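Local coordinates for protein dihydrodipicolinate synthase (Oceanobacillus iheyensis HTE831, PDB 3D0C) that probably catalyses the condensation of pyruvate with aspartate semialdehyde to 4-hydroxy-tetrahydrodipicolinate, a step of lysine biosynthesis, at residues Ala107-Ile112 and Lys162-Lys167; Asn131-Leu136 and Ser140-Lys145. The protein carries 1 engineered substitution. One frame throughout, in Å; residues are numbered along the deposited sequence.

Contact 1 (Ala107-Ile112 and Lys162-Lys167); sequences ADCVMI and KLVGIK
The M111 side chain leaves its backbone with CG swung opposite N, beside the carbonyl carbon (chi1 170°). The next torsion is extended as well, and the bend comes only at the last one (chi3 78°). That carries the selenium of this selenomethionine out to the middle of the K167 chain. K167 sends CG beside its own backbone N, runs extended as far as CE, and turns at chi4 (62°). SE of M111 lies 3.8 Å from CD of K167 and 4.1 Å from its CE. The two side chains cross at about a right angle. The selenium and these two methylenes make the touch.

Near the other end of the strands, SG of C109 meets CG2 of V164 at 4.2 Å. This is a light apolar touch between two buried residues.

Strands 109-112 and 163-168 belong to the parallel eight-stranded barrel of a TIM-barrel fold. They are the fourth and sixth strands, with 140-144 between them. The two backbones therefore do not pair: CA of C109 is 9.0 Å from CA of V164. The two side-chain touches bridge across the intervening strand on its I141 side, within the barrel. I141 itself is packed by both C109 and K167.

K167 is the predicted Schiff-base lysine, and its side chain also touches that of Y143, the predicted proton donor/acceptor. M111 thus packs on the aliphatic part of the predicted catalytic lysine. M111 leans on V85 of strand 83-88 too. V164 leans on P139, just before the middle strand.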
loop_
_atom_site.group_PDB
_atom_site.type_symbol
_atom_site.label_atom_id
_atom_site.label_comp_id
_atom_site.label_asym_id
_atom_site.label_seq_id
_atom_site.Cartn_x
_atom_site.Cartn_y
_atom_site.Cartn_z
ATOM N N ALA A 107 0.800 19.456 -16.117
ATOM C CA ALA A 107 0.047 18.214 -16.304
ATOM C C ALA A 107 -1.418 18.549 -16.541
ATOM O O ALA A 107 -1.950 19.487 -15.953
ATOM C CB ALA A 107 0.190 17.306 -15.079
ATOM N N ASP A 108 -2.070 17.767 -17.392
ATOM C CA ASP A 108 -3.462 17.998 -17.741
ATOM C C ASP A 108 -4.469 17.415 -16.780
ATOM O O ASP A 108 -5.583 17.916 -16.664
ATOM C CB ASP A 108 -3.738 17.408 -19.124
ATOM C CG ASP A 108 -2.773 17.908 -20.164
ATOM O OD1 ASP A 108 -2.872 19.097 -20.535
ATOM O OD2 ASP A 108 -1.912 17.116 -20.600
ATOM N N CYS A 109 -4.068 16.358 -16.085
ATOM C CA CYS A 109 -4.966 15.640 -15.196
ATOM C C CYS A 109 -4.111 14.848 -14.204
ATOM O O CYS A 109 -2.902 14.686 -14.408
ATOM C CB CYS A 109 -5.803 14.687 -16.082
ATOM S SG CYS A 109 -7.032 13.594 -15.334
ATOM N N VAL A 110 -4.726 14.383 -13.121
ATOM C CA VAL A 110 -4.008 13.561 -12.156
ATOM C C VAL A 110 -4.717 12.211 -12.049
ATOM O O VAL A 110 -5.890 12.086 -12.405
ATOM C CB VAL A 110 -3.927 14.212 -10.739
ATOM C CG1 VAL A 110 -3.237 15.566 -10.829
ATOM C CG2 VAL A 110 -5.318 14.346 -10.120
HETATM N N MSE A 111 -3.985 11.194 -11.603
HETATM C CA MSE A 111 -4.563 9.867 -11.406
HETATM C C MSE A 111 -4.312 9.483 -9.963
HETATM O O MSE A 111 -3.155 9.363 -9.553
HETATM C CB MSE A 111 -3.906 8.805 -12.288
HETATM C CG MSE A 111 -4.371 7.409 -11.884
HETATM SE SE MSE A 111 -3.349 5.961 -12.623
HETATM C CE MSE A 111 -1.799 6.051 -11.448
ATOM N N ILE A 112 -5.387 9.274 -9.206
ATOM C CA ILE A 112 -5.266 8.912 -7.800
ATOM C C ILE A 112 -5.113 7.412 -7.660
ATOM O O ILE A 112 -5.990 6.636 -8.048
ATOM C CB ILE A 112 -6.498 9.389 -6.975
ATOM C CG1 ILE A 112 -6.715 10.887 -7.209
ATOM C CG2 ILE A 112 -6.275 9.111 -5.482
ATOM C CD1 ILE A 112 -7.914 11.469 -6.468
ATOM N N LYS A 162 -14.885 17.484 -11.995
ATOM C CA LYS A 162 -13.463 17.155 -12.082
ATOM C C LYS A 162 -13.155 15.668 -12.216
ATOM O O LYS A 162 -12.078 15.312 -12.700
ATOM C CB LYS A 162 -12.709 17.724 -10.880
ATOM C CG LYS A 162 -12.699 19.242 -10.827
ATOM C CD LYS A 162 -11.961 19.723 -9.591
ATOM C CE LYS A 162 -12.099 21.222 -9.434
ATOM N NZ LYS A 162 -11.255 21.774 -8.340
ATOM N N LEU A 163 -14.063 14.799 -11.776
ATOM C CA LEU A 163 -13.819 13.365 -11.915
ATOM C C LEU A 163 -14.222 13.018 -13.348
ATOM O O LEU A 163 -15.403 12.862 -13.642
ATOM C CB LEU A 163 -14.658 12.564 -10.920
ATOM C CG LEU A 163 -14.494 11.045 -11.007
ATOM C CD1 LEU A 163 -13.017 10.692 -10.913
ATOM C CD2 LEU A 163 -15.273 10.365 -9.889
ATOM N N VAL A 164 -13.230 12.890 -14.227
ATOM C CA VAL A 164 -13.463 12.615 -15.641
ATOM C C VAL A 164 -13.179 11.190 -16.109
ATOM O O VAL A 164 -13.332 10.874 -17.295
ATOM C CB VAL A 164 -12.624 13.564 -16.509
ATOM C CG1 VAL A 164 -13.058 15.009 -16.268
ATOM C CG2 VAL A 164 -11.152 13.393 -16.182
ATOM N N GLY A 165 -12.749 10.332 -15.191
ATOM C CA GLY A 165 -12.480 8.960 -15.571
ATOM C C GLY A 165 -12.219 8.010 -14.419
ATOM O O GLY A 165 -11.863 8.430 -13.316
ATOM N N ILE A 166 -12.424 6.725 -14.682
ATOM C CA ILE A 166 -12.167 5.676 -13.704
ATOM C C ILE A 166 -11.357 4.590 -14.394
ATOM O O ILE A 166 -11.797 4.031 -15.402
ATOM C CB ILE A 166 -13.455 4.985 -13.188
ATOM C CG1 ILE A 166 -14.410 6.000 -12.559
ATOM C CG2 ILE A 166 -13.080 3.934 -12.145
ATOM C CD1 ILE A 166 -13.880 6.634 -11.286
ATOM N N LYS A 167 -10.161 4.315 -13.878
ATOM C CA LYS A 167 -9.360 3.225 -14.414
ATOM C C LYS A 167 -9.815 2.058 -13.545
ATOM O O LYS A 167 -9.274 1.824 -12.463
ATOM C CB LYS A 167 -7.857 3.483 -14.235
ATOM C CG LYS A 167 -7.264 4.366 -15.306
ATOM C CD LYS A 167 -5.767 4.524 -15.109
ATOM C CE LYS A 167 -5.140 5.256 -16.275
ATOM N NZ LYS A 167 -5.692 6.634 -16.412
#

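Contact 2 (Asn131-Leu136 and Ser140-Lys145); sequences NIIEAL and SIIYFK
I133 lays its CG1 against the side chain of S140, 3.8 Å from OG and 3.9 Å from CB. This is the close part of the contact. In S140, OG stands beside the backbone N (chi1 -65°), which turns the hydroxyl toward the helix. L136 adds a lighter touch, with CD1 4.3 Å from the same OG.

The hydroxyl is surrounded largely by hydrocarbon, but a water serves it. S140 OG donates to this water at 2.7 Å, and the water donates in turn to the carbonyl O of I133 at 2.9 Å. The water thus links the carbonyl of I133 in the helix to the start of the strand.

Further along the strand the packing is looser. CD1 of I133 and CD1 of I142 only graze at 4.5 Å. On the outer side of the helix, E134 points away from the strand and is exposed.

I133 lies against K162, and N131 ND2 hydrogen-bonds E280 of the second subunit. Helix 122-135 and strand 140-144 complete a beta-alpha-beta unit that starts with strand 109-112. I132 and L136 also pack on that first strand and on helix 92-104.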
loop_
_atom_site.group_PDB
_atom_site.type_symbol
_atom_site.label_atom_id
_atom_site.label_comp_id
_atom_site.label_asym_id
_atom_site.label_seq_id
_atom_site.Cartn_x
_atom_site.Cartn_y
_atom_site.Cartn_z
ATOM N N ASN A 131 -11.989 15.164 -1.235
ATOM C CA ASN A 131 -11.160 16.253 -0.748
ATOM C C ASN A 131 -9.953 16.481 -1.671
ATOM O O ASN A 131 -9.495 17.607 -1.819
ATOM C CB ASN A 131 -10.688 15.981 0.682
ATOM C CG ASN A 131 -11.834 15.955 1.681
ATOM O OD1 ASN A 131 -12.924 16.477 1.417
ATOM N ND2 ASN A 131 -11.589 15.358 2.843
ATOM N N ILE A 132 -9.440 15.426 -2.300
ATOM C CA ILE A 132 -8.296 15.601 -3.179
ATOM C C ILE A 132 -8.693 16.271 -4.502
ATOM O O ILE A 132 -8.084 17.268 -4.906
ATOM C CB ILE A 132 -7.587 14.253 -3.431
ATOM C CG1 ILE A 132 -7.040 13.729 -2.099
ATOM C CG2 ILE A 132 -6.464 14.413 -4.463
ATOM C CD1 ILE A 132 -6.453 12.374 -2.181
ATOM N N ILE A 133 -9.725 15.738 -5.150
ATOM C CA ILE A 133 -10.213 16.267 -6.414
ATOM C C ILE A 133 -10.532 17.766 -6.288
ATOM O O ILE A 133 -10.036 18.593 -7.070
ATOM C CB ILE A 133 -11.492 15.521 -6.834
ATOM C CG1 ILE A 133 -11.192 14.033 -7.068
ATOM C CG2 ILE A 133 -12.093 16.155 -8.083
ATOM C CD1 ILE A 133 -12.398 13.196 -7.367
ATOM N N GLU A 134 -11.347 18.099 -5.284
ATOM C CA GLU A 134 -11.788 19.462 -5.021
ATOM C C GLU A 134 -10.642 20.431 -4.760
ATOM O O GLU A 134 -10.811 21.655 -4.942
ATOM C CB GLU A 134 -12.719 19.468 -3.798
ATOM C CG GLU A 134 -14.034 18.728 -4.028
ATOM C CD GLU A 134 -14.965 18.846 -2.819
ATOM O OE1 GLU A 134 -14.544 19.453 -1.793
ATOM O OE2 GLU A 134 -16.109 18.335 -2.888
ATOM N N ALA A 135 -9.502 19.897 -4.315
ATOM C CA ALA A 135 -8.374 20.745 -3.983
ATOM C C ALA A 135 -7.379 20.980 -5.131
ATOM O O ALA A 135 -6.442 21.792 -4.976
ATOM C CB ALA A 135 -7.635 20.182 -2.764
ATOM N N LEU A 136 -7.615 20.316 -6.265
ATOM C CA LEU A 136 -6.771 20.407 -7.435
ATOM C C LEU A 136 -7.462 21.184 -8.547
ATOM O O LEU A 136 -8.632 20.984 -8.832
ATOM C CB LEU A 136 -6.424 19.007 -7.959
ATOM C CG LEU A 136 -5.635 18.136 -6.970
ATOM C CD1 LEU A 136 -5.316 16.742 -7.547
ATOM C CD2 LEU A 136 -4.321 18.846 -6.608
ATOM N N SER A 140 -9.422 14.796 -12.367
ATOM C CA SER A 140 -8.846 13.607 -11.786
ATOM C C SER A 140 -9.450 12.345 -12.356
ATOM O O SER A 140 -10.579 12.300 -12.826
ATOM C CB SER A 140 -9.107 13.548 -10.276
ATOM O OG SER A 140 -8.463 14.592 -9.584
ATOM N N ILE A 141 -8.654 11.299 -12.286
ATOM C CA ILE A 141 -9.093 9.968 -12.653
ATOM C C ILE A 141 -8.774 9.124 -11.413
ATOM O O ILE A 141 -7.798 9.426 -10.699
ATOM C CB ILE A 141 -8.318 9.417 -13.848
ATOM C CG1 ILE A 141 -8.707 10.178 -15.118
ATOM C CG2 ILE A 141 -8.620 7.930 -14.029
ATOM C CD1 ILE A 141 -7.824 9.843 -16.297
ATOM N N ILE A 142 -9.619 8.118 -11.143
ATOM C CA ILE A 142 -9.421 7.216 -10.004
ATOM C C ILE A 142 -9.071 5.792 -10.434
ATOM O O ILE A 142 -9.753 5.195 -11.270
ATOM C CB ILE A 142 -10.666 7.143 -9.097
ATOM C CG1 ILE A 142 -10.885 8.511 -8.458
ATOM C CG2 ILE A 142 -10.515 6.061 -8.000
ATOM C CD1 ILE A 142 -12.203 8.763 -7.758
ATOM N N TYR A 143 -7.964 5.287 -9.881
ATOM C CA TYR A 143 -7.515 3.923 -10.115
ATOM C C TYR A 143 -8.230 3.120 -9.030
ATOM O O TYR A 143 -7.848 3.143 -7.857
ATOM C CB TYR A 143 -6.001 3.827 -9.956
ATOM C CG TYR A 143 -5.456 2.444 -10.238
ATOM C CD1 TYR A 143 -5.709 1.793 -11.451
ATOM C CD2 TYR A 143 -4.645 1.801 -9.310
ATOM C CE1 TYR A 143 -5.152 0.523 -11.727
ATOM C CE2 TYR A 143 -4.089 0.551 -9.573
ATOM C CZ TYR A 143 -4.339 -0.083 -10.774
ATOM O OH TYR A 143 -3.747 -1.307 -10.994
ATOM N N PHE A 144 -9.283 2.429 -9.451
ATOM C CA PHE A 144 -10.141 1.632 -8.574
ATOM C C PHE A 144 -9.837 0.133 -8.680
ATOM O O PHE A 144 -10.228 -0.523 -9.650
ATOM C CB PHE A 144 -11.600 1.890 -8.969
ATOM C CG PHE A 144 -12.590 1.612 -7.881
ATOM C CD1 PHE A 144 -12.802 2.535 -6.867
ATOM C CD2 PHE A 144 -13.327 0.429 -7.879
ATOM C CE1 PHE A 144 -13.735 2.289 -5.860
ATOM C CE2 PHE A 144 -14.261 0.170 -6.880
ATOM C CZ PHE A 144 -14.466 1.105 -5.866
ATOM N N LYS A 145 -9.177 -0.422 -7.666
ATOM C CA LYS A 145 -8.804 -1.829 -7.715
ATOM C C LYS A 145 -9.107 -2.666 -6.473
ATOM O O LYS A 145 -8.760 -3.846 -6.431
ATOM C CB LYS A 145 -7.308 -1.933 -8.010
ATOM C CG LYS A 145 -6.448 -1.485 -6.840
ATOM C CD LYS A 145 -4.976 -1.380 -7.216
ATOM C CE LYS A 145 -4.420 -2.698 -7.732
ATOM N NZ LYS A 145 -3.047 -2.529 -8.299
HETATM O O HOH W 1 -9.505 17.131 -9.505
#

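Overall arrangement
Both contacts are buried. Strand 140-144 is one half of contact 2 and lies between the two strands of contact 1. Contact 1 lies on the inner side of this strand, among the predicted catalytic residues. Contact 2 covers its outer side, between barrel and helix layer. Their centres are 6 Å apart, and contact 2 is nested in the chain within contact 1. Strand pairing joins them: K162-K167 bonds to S140-K145 through K162 O with S140 N (2.7 Å) and K167 N with I142 O (2.8 Å), both probable hydrogen bonds. Contact 1 is direct side-chain packing across a strand. Contact 2 adds a water bridge, and its helix reaches the surface and the second subunit.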